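Local coordinates for protein acidocalcisomal pyrophosphatase (Trypanosoma brucei brucei, PDB 5C5V) that probably hydrolyses inorganic diphosphate to phosphate with the help of magnesium ions, and carries an EF-hand region alongside its pyrophosphatase domain, at residues A[94-99]-A[111-116]; A[133-138]-A[150-155]; A[154-159]-A[231-236]; A[188-193]-A[298-303]. One frame throughout, in Å; residues are numbered along the deposited sequence.

Contact 1: residues A[94-99]-A[111-116]; sequences QQLVVH and VLYFFR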
# COMPACT_ATOMS: atom_id res chain seq x y z
N GLN A 94 -24.76 -17.99 7.11
CA GLN A 94 -24.83 -17.80 8.55
C GLN A 94 -24.07 -16.55 8.94
O GLN A 94 -22.88 -16.41 8.64
CB GLN A 94 -24.27 -19.02 9.30
CG GLN A 94 -24.84 -20.36 8.85
CD GLN A 94 -26.28 -20.53 9.23
OE1 GLN A 94 -26.71 -20.13 10.31
NE2 GLN A 94 -27.06 -21.10 8.32
N GLN A 95 -24.74 -15.64 9.63
CA GLN A 95 -24.08 -14.42 10.11
C GLN A 95 -23.50 -14.67 11.49
O GLN A 95 -24.21 -15.04 12.42
CB GLN A 95 -25.07 -13.26 10.16
CG GLN A 95 -24.56 -12.02 10.86
CD GLN A 95 -23.39 -11.40 10.14
OE1 GLN A 95 -23.48 -11.05 8.96
NE2 GLN A 95 -22.26 -11.27 10.83
N LEU A 96 -22.19 -14.48 11.63
CA LEU A 96 -21.57 -14.61 12.95
C LEU A 96 -21.97 -13.41 13.77
O LEU A 96 -21.83 -12.27 13.33
CB LEU A 96 -20.05 -14.71 12.84
CG LEU A 96 -19.36 -15.16 14.14
CD1 LEU A 96 -19.88 -16.53 14.57
CD2 LEU A 96 -17.84 -15.18 13.97
N VAL A 97 -22.50 -13.66 14.96
CA VAL A 97 -22.96 -12.60 15.84
C VAL A 97 -22.26 -12.74 17.18
O VAL A 97 -22.12 -13.85 17.70
CB VAL A 97 -24.48 -12.63 16.04
CG1 VAL A 97 -24.91 -11.51 16.97
CG2 VAL A 97 -25.19 -12.49 14.70
N VAL A 98 -21.79 -11.62 17.72
CA VAL A 98 -21.05 -11.64 18.98
C VAL A 98 -21.79 -10.86 20.06
O VAL A 98 -22.25 -9.74 19.82
CB VAL A 98 -19.64 -11.06 18.80
CG1 VAL A 98 -18.89 -11.13 20.10
CG2 VAL A 98 -18.87 -11.84 17.75
N HIS A 99 -21.97 -11.47 21.22
CA HIS A 99 -22.57 -10.76 22.34
C HIS A 99 -21.68 -10.80 23.57
O HIS A 99 -21.12 -11.85 23.90
CB HIS A 99 -23.95 -11.33 22.66
CG HIS A 99 -25.03 -10.80 21.77
ND1 HIS A 99 -26.11 -11.56 21.37
CD2 HIS A 99 -25.21 -9.58 21.22
CE1 HIS A 99 -26.89 -10.84 20.59
NE2 HIS A 99 -26.37 -9.63 20.49
N VAL A 111 -17.42 -13.41 26.04
CA VAL A 111 -17.80 -13.08 24.68
C VAL A 111 -18.43 -14.31 24.03
O VAL A 111 -17.76 -15.31 23.81
CB VAL A 111 -16.61 -12.62 23.84
CG1 VAL A 111 -17.10 -12.21 22.46
CG2 VAL A 111 -15.88 -11.45 24.52
N LEU A 112 -19.72 -14.20 23.74
CA LEU A 112 -20.49 -15.32 23.20
C LEU A 112 -20.68 -15.18 21.70
O LEU A 112 -20.78 -14.06 21.19
CB LEU A 112 -21.86 -15.42 23.89
CG LEU A 112 -21.87 -15.92 25.33
CD1 LEU A 112 -21.08 -14.97 26.21
CD2 LEU A 112 -23.30 -16.11 25.86
N TYR A 113 -20.74 -16.32 21.02
CA TYR A 113 -20.92 -16.38 19.58
C TYR A 113 -22.23 -17.04 19.19
O TYR A 113 -22.66 -18.02 19.81
CB TYR A 113 -19.76 -17.11 18.93
CG TYR A 113 -18.44 -16.36 19.02
CD1 TYR A 113 -17.91 -15.71 17.91
CD2 TYR A 113 -17.74 -16.31 20.21
CE1 TYR A 113 -16.69 -15.01 18.00
CE2 TYR A 113 -16.56 -15.63 20.32
CZ TYR A 113 -16.03 -14.98 19.21
OH TYR A 113 -14.85 -14.33 19.34
N PHE A 114 -22.86 -16.51 18.15
CA PHE A 114 -24.09 -17.07 17.63
C PHE A 114 -24.05 -17.17 16.11
O PHE A 114 -23.24 -16.53 15.45
CB PHE A 114 -25.28 -16.21 18.04
CG PHE A 114 -25.46 -16.09 19.52
CD1 PHE A 114 -26.41 -16.86 20.17
CD2 PHE A 114 -24.68 -15.21 20.25
CE1 PHE A 114 -26.58 -16.76 21.53
CE2 PHE A 114 -24.85 -15.10 21.62
CZ PHE A 114 -25.81 -15.88 22.26
N PHE A 115 -24.94 -17.98 15.58
CA PHE A 115 -25.24 -17.98 14.16
C PHE A 115 -26.63 -17.41 13.99
O PHE A 115 -27.55 -17.79 14.71
CB PHE A 115 -25.18 -19.37 13.54
CG PHE A 115 -23.80 -19.82 13.20
CD1 PHE A 115 -22.70 -19.07 13.57
CD2 PHE A 115 -23.59 -20.99 12.49
CE1 PHE A 115 -21.43 -19.48 13.25
CE2 PHE A 115 -22.31 -21.40 12.18
CZ PHE A 115 -21.24 -20.65 12.56
N ARG A 116 -26.77 -16.48 13.05
CA ARG A 116 -28.08 -16.07 12.59
C ARG A 116 -28.21 -16.56 11.17
O ARG A 116 -27.50 -16.09 10.28
CB ARG A 116 -28.23 -14.56 12.62
CG ARG A 116 -29.59 -14.03 12.17
CD ARG A 116 -29.49 -12.54 12.23
NE ARG A 116 -29.32 -12.11 13.61
CZ ARG A 116 -28.81 -10.94 13.96
NH1 ARG A 116 -28.37 -10.12 13.01
NH2 ARG A 116 -28.67 -10.61 15.24

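Contact 2: residues A[133-138]-A[150-155]; sequences PLYVRD and NRYNFI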
# COMPACT_ATOMS: atom_id res chain seq x y z
N PRO A 133 -15.38 -22.06 10.62
CA PRO A 133 -14.53 -22.86 9.74
C PRO A 133 -13.08 -22.41 9.83
O PRO A 133 -12.81 -21.22 9.84
CB PRO A 133 -15.11 -22.60 8.33
CG PRO A 133 -16.44 -21.98 8.55
CD PRO A 133 -16.36 -21.26 9.87
N LEU A 134 -12.16 -23.37 9.91
CA LEU A 134 -10.74 -23.09 9.88
C LEU A 134 -10.36 -22.56 8.50
O LEU A 134 -9.70 -21.52 8.38
CB LEU A 134 -9.94 -24.35 10.22
CG LEU A 134 -8.42 -24.30 10.03
CD1 LEU A 134 -7.80 -23.16 10.83
CD2 LEU A 134 -7.83 -25.65 10.43
N TYR A 135 -10.80 -23.27 7.47
CA TYR A 135 -10.54 -22.91 6.08
C TYR A 135 -11.65 -22.04 5.52
O TYR A 135 -12.83 -22.38 5.64
CB TYR A 135 -10.41 -24.16 5.21
CG TYR A 135 -9.26 -25.04 5.61
CD1 TYR A 135 -7.98 -24.81 5.10
CD2 TYR A 135 -9.44 -26.09 6.50
CE1 TYR A 135 -6.91 -25.60 5.47
CE2 TYR A 135 -8.37 -26.89 6.88
CZ TYR A 135 -7.11 -26.64 6.36
OH TYR A 135 -6.05 -27.42 6.72
N VAL A 136 -11.28 -20.92 4.89
CA VAL A 136 -12.25 -20.08 4.20
C VAL A 136 -12.42 -20.59 2.78
O VAL A 136 -11.54 -20.41 1.93
CB VAL A 136 -11.82 -18.60 4.19
CG1 VAL A 136 -12.88 -17.74 3.51
CG2 VAL A 136 -11.53 -18.11 5.62
N ARG A 137 -13.54 -21.24 2.52
CA ARG A 137 -13.76 -21.89 1.24
C ARG A 137 -14.86 -21.18 0.46
O ARG A 137 -16.02 -21.16 0.89
CB ARG A 137 -14.16 -23.36 1.44
CG ARG A 137 -13.12 -24.23 2.17
CD ARG A 137 -13.77 -25.46 2.83
NE ARG A 137 -14.35 -26.39 1.87
CZ ARG A 137 -15.65 -26.70 1.78
NH1 ARG A 137 -16.56 -26.13 2.58
NH2 ARG A 137 -16.05 -27.58 0.86
N ASP A 138 -14.53 -20.65 -0.71
CA ASP A 138 -15.58 -20.11 -1.58
C ASP A 138 -16.43 -21.24 -2.14
O ASP A 138 -15.89 -22.25 -2.57
CB ASP A 138 -14.97 -19.32 -2.74
CG ASP A 138 -14.52 -17.94 -2.33
OD1 ASP A 138 -15.19 -17.31 -1.47
OD2 ASP A 138 -13.47 -17.50 -2.86
N ASN A 150 -4.80 -20.28 0.71
CA ASN A 150 -4.17 -19.84 1.95
C ASN A 150 -5.06 -18.78 2.56
O ASN A 150 -4.74 -17.60 2.56
CB ASN A 150 -2.76 -19.28 1.72
CG ASN A 150 -1.98 -19.03 3.03
OD1 ASN A 150 -2.55 -19.04 4.13
ND2 ASN A 150 -0.69 -18.77 2.90
N ARG A 151 -6.21 -19.21 3.07
CA ARG A 151 -7.16 -18.29 3.63
C ARG A 151 -7.78 -18.97 4.84
O ARG A 151 -8.59 -19.89 4.71
CB ARG A 151 -8.22 -17.89 2.60
CG ARG A 151 -9.10 -16.72 3.04
CD ARG A 151 -10.10 -16.25 1.94
NE ARG A 151 -9.45 -15.34 1.00
CZ ARG A 151 -9.45 -14.00 1.09
NH1 ARG A 151 -10.09 -13.36 2.07
NH2 ARG A 151 -8.81 -13.29 0.15
N TYR A 152 -7.35 -18.52 6.02
CA TYR A 152 -7.72 -19.12 7.28
C TYR A 152 -8.50 -18.16 8.15
O TYR A 152 -8.23 -16.97 8.16
CB TYR A 152 -6.46 -19.57 8.03
CG TYR A 152 -5.70 -20.69 7.37
CD1 TYR A 152 -5.94 -22.02 7.70
CD2 TYR A 152 -4.74 -20.42 6.40
CE1 TYR A 152 -5.25 -23.05 7.10
CE2 TYR A 152 -4.03 -21.44 5.79
CZ TYR A 152 -4.29 -22.76 6.15
OH TYR A 152 -3.61 -23.80 5.55
N ASN A 153 -9.44 -18.66 8.93
CA ASN A 153 -10.09 -17.80 9.90
C ASN A 153 -9.25 -17.69 11.17
O ASN A 153 -8.80 -18.70 11.72
CB ASN A 153 -11.49 -18.29 10.22
CG ASN A 153 -12.52 -17.72 9.28
OD1 ASN A 153 -12.41 -16.57 8.87
ND2 ASN A 153 -13.49 -18.53 8.90
N PHE A 154 -9.05 -16.45 11.60
CA PHE A 154 -8.27 -16.14 12.79
C PHE A 154 -9.20 -15.53 13.81
O PHE A 154 -9.91 -14.56 13.52
CB PHE A 154 -7.11 -15.18 12.43
CG PHE A 154 -6.45 -14.50 13.61
CD1 PHE A 154 -5.51 -15.15 14.38
CD2 PHE A 154 -6.74 -13.18 13.93
CE1 PHE A 154 -4.86 -14.50 15.46
CE2 PHE A 154 -6.10 -12.52 15.00
CZ PHE A 154 -5.17 -13.19 15.77
N ILE A 155 -9.23 -16.11 15.00
CA ILE A 155 -10.01 -15.53 16.08
C ILE A 155 -9.10 -14.69 16.95
O ILE A 155 -8.20 -15.22 17.60
CB ILE A 155 -10.69 -16.60 16.93
CG1 ILE A 155 -11.57 -17.49 16.05
CG2 ILE A 155 -11.49 -15.95 18.06
CD1 ILE A 155 -11.95 -18.80 16.70
O HOH W 1 -3.34 -26.12 6.63

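Contact 3: residues A[154-159]-A[231-236]; sequences FICEIP and TQFKVG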
# COMPACT_ATOMS: atom_id res chain seq x y z
N PHE A 154 -9.05 -16.45 11.60
CA PHE A 154 -8.27 -16.14 12.79
C PHE A 154 -9.20 -15.53 13.81
O PHE A 154 -9.91 -14.56 13.52
CB PHE A 154 -7.11 -15.18 12.43
CG PHE A 154 -6.45 -14.50 13.61
CD1 PHE A 154 -5.51 -15.15 14.38
CD2 PHE A 154 -6.74 -13.18 13.93
CE1 PHE A 154 -4.86 -14.50 15.46
CE2 PHE A 154 -6.10 -12.52 15.00
CZ PHE A 154 -5.17 -13.19 15.77
N ILE A 155 -9.23 -16.11 15.00
CA ILE A 155 -10.01 -15.53 16.08
C ILE A 155 -9.10 -14.69 16.95
O ILE A 155 -8.20 -15.22 17.60
CB ILE A 155 -10.69 -16.60 16.93
CG1 ILE A 155 -11.57 -17.49 16.05
CG2 ILE A 155 -11.49 -15.95 18.06
CD1 ILE A 155 -11.95 -18.80 16.70
N CYS A 156 -9.33 -13.38 16.96
CA CYS A 156 -8.53 -12.51 17.81
C CYS A 156 -9.01 -12.55 19.26
O CYS A 156 -10.14 -12.17 19.56
CB CYS A 156 -8.56 -11.07 17.30
SG CYS A 156 -7.58 -9.93 18.32
N GLU A 157 -8.13 -13.00 20.14
CA GLU A 157 -8.37 -13.00 21.58
C GLU A 157 -7.76 -11.75 22.22
O GLU A 157 -8.35 -11.13 23.11
CB GLU A 157 -7.77 -14.26 22.21
CG GLU A 157 -8.39 -15.55 21.67
CD GLU A 157 -7.62 -16.82 22.02
OE1 GLU A 157 -6.36 -16.79 22.04
OE2 GLU A 157 -8.28 -17.86 22.24
N ILE A 158 -6.57 -11.37 21.75
CA ILE A 158 -5.84 -10.24 22.33
C ILE A 158 -5.40 -9.22 21.29
O ILE A 158 -4.43 -9.43 20.56
CB ILE A 158 -4.63 -10.73 23.11
CG1 ILE A 158 -5.09 -11.71 24.20
CG2 ILE A 158 -3.84 -9.55 23.71
CD1 ILE A 158 -3.95 -12.30 24.98
N PRO A 159 -6.11 -8.10 21.24
CA PRO A 159 -5.81 -7.12 20.21
C PRO A 159 -4.42 -6.50 20.36
O PRO A 159 -3.84 -6.45 21.45
CB PRO A 159 -6.89 -6.06 20.41
CG PRO A 159 -8.00 -6.78 21.11
CD PRO A 159 -7.27 -7.69 22.05
N THR A 231 -3.38 -3.18 11.41
CA THR A 231 -4.70 -2.85 11.97
C THR A 231 -4.95 -3.59 13.28
O THR A 231 -4.75 -4.79 13.37
CB THR A 231 -5.85 -3.21 11.00
OG1 THR A 231 -5.56 -2.70 9.70
CG2 THR A 231 -7.16 -2.63 11.49
N GLN A 232 -5.38 -2.85 14.31
CA GLN A 232 -5.78 -3.44 15.58
C GLN A 232 -7.18 -4.05 15.45
O GLN A 232 -8.10 -3.38 14.98
CB GLN A 232 -5.78 -2.39 16.68
CG GLN A 232 -6.15 -2.92 18.04
CD GLN A 232 -6.57 -1.83 19.00
OE1 GLN A 232 -7.51 -1.08 18.73
NE2 GLN A 232 -5.87 -1.73 20.13
N PHE A 233 -7.34 -5.28 15.91
CA PHE A 233 -8.65 -5.94 15.88
C PHE A 233 -9.38 -5.76 17.20
O PHE A 233 -8.77 -5.37 18.21
CB PHE A 233 -8.51 -7.43 15.57
CG PHE A 233 -7.96 -7.73 14.20
CD1 PHE A 233 -8.15 -6.85 13.15
CD2 PHE A 233 -7.27 -8.90 13.96
CE1 PHE A 233 -7.65 -7.13 11.88
CE2 PHE A 233 -6.78 -9.18 12.70
CZ PHE A 233 -6.97 -8.30 11.67
N LYS A 234 -10.69 -6.02 17.19
CA LYS A 234 -11.48 -6.09 18.41
C LYS A 234 -11.33 -7.45 19.08
O LYS A 234 -11.02 -8.45 18.42
CB LYS A 234 -12.96 -5.82 18.11
CG LYS A 234 -13.37 -4.36 18.16
CD LYS A 234 -12.46 -3.49 17.32
CE LYS A 234 -12.86 -2.00 17.43
NZ LYS A 234 -11.87 -1.05 16.79
N VAL A 235 -11.56 -7.52 20.39
CA VAL A 235 -11.59 -8.80 21.08
C VAL A 235 -12.69 -9.68 20.51
O VAL A 235 -13.84 -9.26 20.40
CB VAL A 235 -11.80 -8.65 22.59
CG1 VAL A 235 -12.05 -10.03 23.23
CG2 VAL A 235 -10.61 -7.96 23.22
N GLY A 236 -12.32 -10.90 20.10
CA GLY A 236 -13.28 -11.83 19.55
C GLY A 236 -13.52 -11.67 18.06
O GLY A 236 -14.23 -12.48 17.45

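Contact 4: residues A[188-193]-A[298-303]; sequences FYKHGD and ICQGGE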
# COMPACT_ATOMS: atom_id res chain seq x y z
N PHE A 188 -3.41 -10.16 33.40
CA PHE A 188 -2.83 -9.19 32.47
C PHE A 188 -1.37 -9.54 32.28
O PHE A 188 -0.72 -9.93 33.24
CB PHE A 188 -2.96 -7.75 32.97
CG PHE A 188 -4.38 -7.27 33.09
CD1 PHE A 188 -4.95 -6.49 32.09
CD2 PHE A 188 -5.15 -7.59 34.20
CE1 PHE A 188 -6.25 -6.05 32.20
CE2 PHE A 188 -6.45 -7.14 34.32
CZ PHE A 188 -6.99 -6.37 33.31
N TYR A 189 -0.86 -9.42 31.06
CA TYR A 189 0.56 -9.60 30.84
C TYR A 189 1.36 -8.64 31.72
O TYR A 189 1.11 -7.43 31.71
CB TYR A 189 0.93 -9.36 29.39
CG TYR A 189 0.49 -10.41 28.43
CD1 TYR A 189 0.61 -11.76 28.74
CD2 TYR A 189 -0.02 -10.06 27.19
CE1 TYR A 189 0.22 -12.72 27.84
CE2 TYR A 189 -0.41 -11.01 26.29
CZ TYR A 189 -0.30 -12.33 26.61
OH TYR A 189 -0.68 -13.28 25.70
N LYS A 190 2.31 -9.17 32.46
CA LYS A 190 3.16 -8.32 33.27
C LYS A 190 4.32 -7.78 32.44
O LYS A 190 4.75 -6.64 32.63
CB LYS A 190 3.68 -9.10 34.47
CG LYS A 190 4.41 -8.27 35.48
CD LYS A 190 4.74 -9.12 36.70
CE LYS A 190 5.72 -8.44 37.62
NZ LYS A 190 6.18 -9.40 38.67
N HIS A 191 4.78 -8.58 31.48
CA HIS A 191 5.95 -8.25 30.68
C HIS A 191 5.79 -6.98 29.85
O HIS A 191 6.73 -6.22 29.67
CB HIS A 191 6.29 -9.41 29.75
CG HIS A 191 7.47 -9.17 28.86
ND1 HIS A 191 8.71 -8.80 29.35
CD2 HIS A 191 7.61 -9.27 27.52
CE1 HIS A 191 9.56 -8.66 28.35
NE2 HIS A 191 8.92 -8.95 27.23
N GLY A 192 4.57 -6.78 29.34
CA GLY A 192 4.26 -5.64 28.51
C GLY A 192 3.04 -5.94 27.66
O GLY A 192 2.38 -6.97 27.84
N ASP A 193 2.74 -5.06 26.71
CA ASP A 193 1.64 -5.31 25.81
C ASP A 193 2.02 -6.30 24.71
O ASP A 193 3.19 -6.41 24.30
CB ASP A 193 1.14 -4.00 25.18
CG ASP A 193 0.59 -3.04 26.21
OD1 ASP A 193 -0.51 -3.32 26.72
OD2 ASP A 193 1.26 -2.03 26.52
N ILE A 298 8.93 -14.84 32.45
CA ILE A 298 10.01 -14.82 33.43
C ILE A 298 9.71 -13.84 34.56
O ILE A 298 9.92 -14.15 35.73
CB ILE A 298 11.36 -14.47 32.78
CG1 ILE A 298 11.81 -15.59 31.86
CG2 ILE A 298 12.41 -14.23 33.86
CD1 ILE A 298 13.09 -15.31 31.11
N CYS A 299 9.19 -12.67 34.21
CA CYS A 299 8.82 -11.67 35.21
C CYS A 299 7.64 -12.14 36.06
O CYS A 299 7.30 -11.50 37.06
CB CYS A 299 8.47 -10.34 34.53
SG CYS A 299 6.91 -10.35 33.57
N GLN A 300 7.04 -13.27 35.68
CA GLN A 300 5.88 -13.82 36.40
C GLN A 300 6.26 -15.03 37.24
O GLN A 300 5.40 -15.62 37.88
CB GLN A 300 4.78 -14.22 35.42
CG GLN A 300 4.11 -13.09 34.68
CD GLN A 300 2.92 -12.50 35.43
OE1 GLN A 300 2.98 -12.27 36.65
NE2 GLN A 300 1.83 -12.26 34.71
N GLY A 301 7.53 -15.39 37.24
CA GLY A 301 7.99 -16.55 37.97
C GLY A 301 8.19 -17.79 37.12
O GLY A 301 8.62 -18.83 37.62
N GLY A 302 7.91 -17.68 35.83
CA GLY A 302 8.11 -18.80 34.93
C GLY A 302 9.54 -18.82 34.44
O GLY A 302 10.41 -18.13 34.98
N GLU A 303 9.81 -19.65 33.44
CA GLU A 303 11.15 -19.77 32.89
C GLU A 303 11.16 -19.33 31.43
O GLU A 303 10.10 -19.24 30.79
CB GLU A 303 11.65 -21.22 33.02

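Contact 1: residues A[94-99]-A[111-116]
Between Q95 and R116, V97 and F114, and H99 and L112, six backbone N-H...O=C bonds, two to each pair, tie the antiparallel strands 94-99 and 111-116, whose axes approach to 4.5 Å at 152°. L96 and V98 share one face of this sheet with Y113 and F115. There L96 CD1 wedges between two rings, at the edge of each, 3.6 Å from F115 CE1 and 4.0 Å from Y113 CD1. V98 lies alongside Y113, its CG2 3.9 Å from Y113 CE1. The F115 ring is also covered on one side by Q94, whose CB stands 4.2 Å from the ring centroid in a CH-pi contact; the Q94 amide finds its polar partner in D117. On the opposite face of the sheet, V97 CG2 sits centrally over the flat R116 guanidinium, 4.0 Å from R116 CZ. H99 turns an edge toward the face of F114 in an offset edge-to-face pair, centroids 5.5 Å apart and planes at 63°. A chi1 of -179° turns the R116 chain away from its own amide nitrogen, and a bend at chi3 brings the guanidinium back over V97. The R116 charge is met by salt bridges to E123 and to E145 of the second subunit. The L96, V98, Y113 and F115 face is thus apolar, whereas the Q95, V97, H99, F114 and R116 face mixes aromatic and aliphatic packing with polar links to the second subunit.

Contact 2: residues A[133-138]-A[150-155]
Y135 and Y152 both hold CG anti to the carbonyl carbon (chi1 -62° and -65°), which sends their rings out side by side in the same direction. The rings meet obliquely, planes at 45°, with Y135 CE1 3.5 Å from Y152 CE1. One water joins the two hydroxyls, 3.0 Å from Y135 OH and 2.6 Å from Y152 OH, and so ties the far ends of the rings together. L134 runs beside Y152 and puts CD1 at the edge of that ring, 3.8 Å from Y152 CD1, while its CG lies over one face of Y135. On the other flank V136 rests across the aliphatic part of R151, V136 CB being 3.5 Å from R151 CG. The backbones are pinned by N153 N to L134 O and by V136 N to R151 O, around a single backbone bridge between Y135 and Y152. N153 adds a side-chain grip: its ND2 donates to P133 O over 2.9 Å, nearly in the plane of its own amide, which should restrain the rotation of that group. Helix 316-336 lies against the tyrosine side, where H327 meets Y135 edge-to-face, and V140 and D138 of the second subunit pack on P133 and V136. The arrangement is that of an isolated beta bridge, fastening the irregular segment 133-138 to the start of strand 152-156 in the pyrophosphatase sheet.

Contact 3: residues A[154-159]-A[231-236]
The F233 ring meets F154 at its edge: F154 CE2 lies near the ring plane, 3.9 Å from F233 CD2, and F233 CD2 in turn lies near the plane of the F154 ring. C156 CB also sits at the edge of F233, and the carbonyl O of T231 stands above one ring face, offset toward the rim. C156 extends this apolar patch, its SG 3.8 Å from F233 CB. A chi1 of 180° carries the sulfur across to the loop backbone, where K234 O is a further neighbour of C156 SG at 3.7 Å. Farther along, P159 meets the loop through its ring carbons, with P159 CD 3.5 Å from V235 CG2 and P159 CB close to the carbonyl O of F233. V235 splits its methyls between two partners, CG2 against the proline and CG1 3.9 Å from E157 O. A single hydrogen bond crosses the contact, from G236 N to C156 O at 2.6 Å, the donor almost straight ahead of the carbonyl. E157 points away from segment 231-236; its OE2 accepts from I168 N, and its side chain is about 5 Å from bound imidodiphosphate at the nearest approach. E157 and I158 both face Y198 in a classic beta bulge at the corner of the chain. The contact thus lies at the end of strand 152-156, which is flanked by strands 197-200 and 238-251, with strand 224-227 touching both phenylalanines and the loop 231-236 leading into strand 238-251.

Contact 4: residues A[188-193]-A[298-303]
K190 and Q300 cross obliquely, the extended lysine chain passing over the bent glutamine so that K190 CB touches Q300 CD at 3.6 Å and K190 CD lies the same distance from Q300 OE1. Every torsion of K190 is near 180°, beginning with chi1 at -172°, and this full reach delivers NZ to the carbonyl of C299. The hydrogen bond from K190 NZ to C299 O measures 2.9 Å, and its C=O...N angle of 160° means that the ammonium approaches the oxygen nearly end-on. C299 also touches the base of the lysine, its SG 3.6 Å from K190 CB. The same sulfur approaches the backbone N of H191 at 3.5 Å and, more loosely, H191 CB at 4.0 Å. Q300 bends beyond its CG, which lays its amide against the base of the lysine. Behind these groups, W292 meets the rings of both H191 and Y189 edge-to-face, while H191 O accepts from R163 of the third subunit. The contact joins two surface loops of the pyrophosphatase domain, that before strand 197-200 and the 3-10 turn after helix 285-295. Q300 is about 9 Å from bound imidodiphosphate at its side chain, which places this lysine-to-carbonyl hydrogen bond at the periphery of the active site.

Overall arrangement
Contacts 1, 2 and 3 lie close together, with centres 15 to 17 Å apart, whereas contact 4 lies farther out and touches only contact 3, through I158 and Y189. Contacts 1 and 2 are partly buried, contact 3 is buried and contact 4 is at the surface. Contacts 2 and 3 share F154 and I155 on strand 152-156. The Y113 hydroxyl of contact 1 makes a probable hydrogen bond to G236 O of contact 3 and packs on I155. Regular backbone pairing dominates the hairpin, a lone bridge with a tyrosine pair marks contact 2, contact 3 is mostly apolar, and a lysine-to-carbonyl hydrogen bond carries contact 4. Contacts 1 and 2 touch the second subunit, contacts 3 and 4 the third.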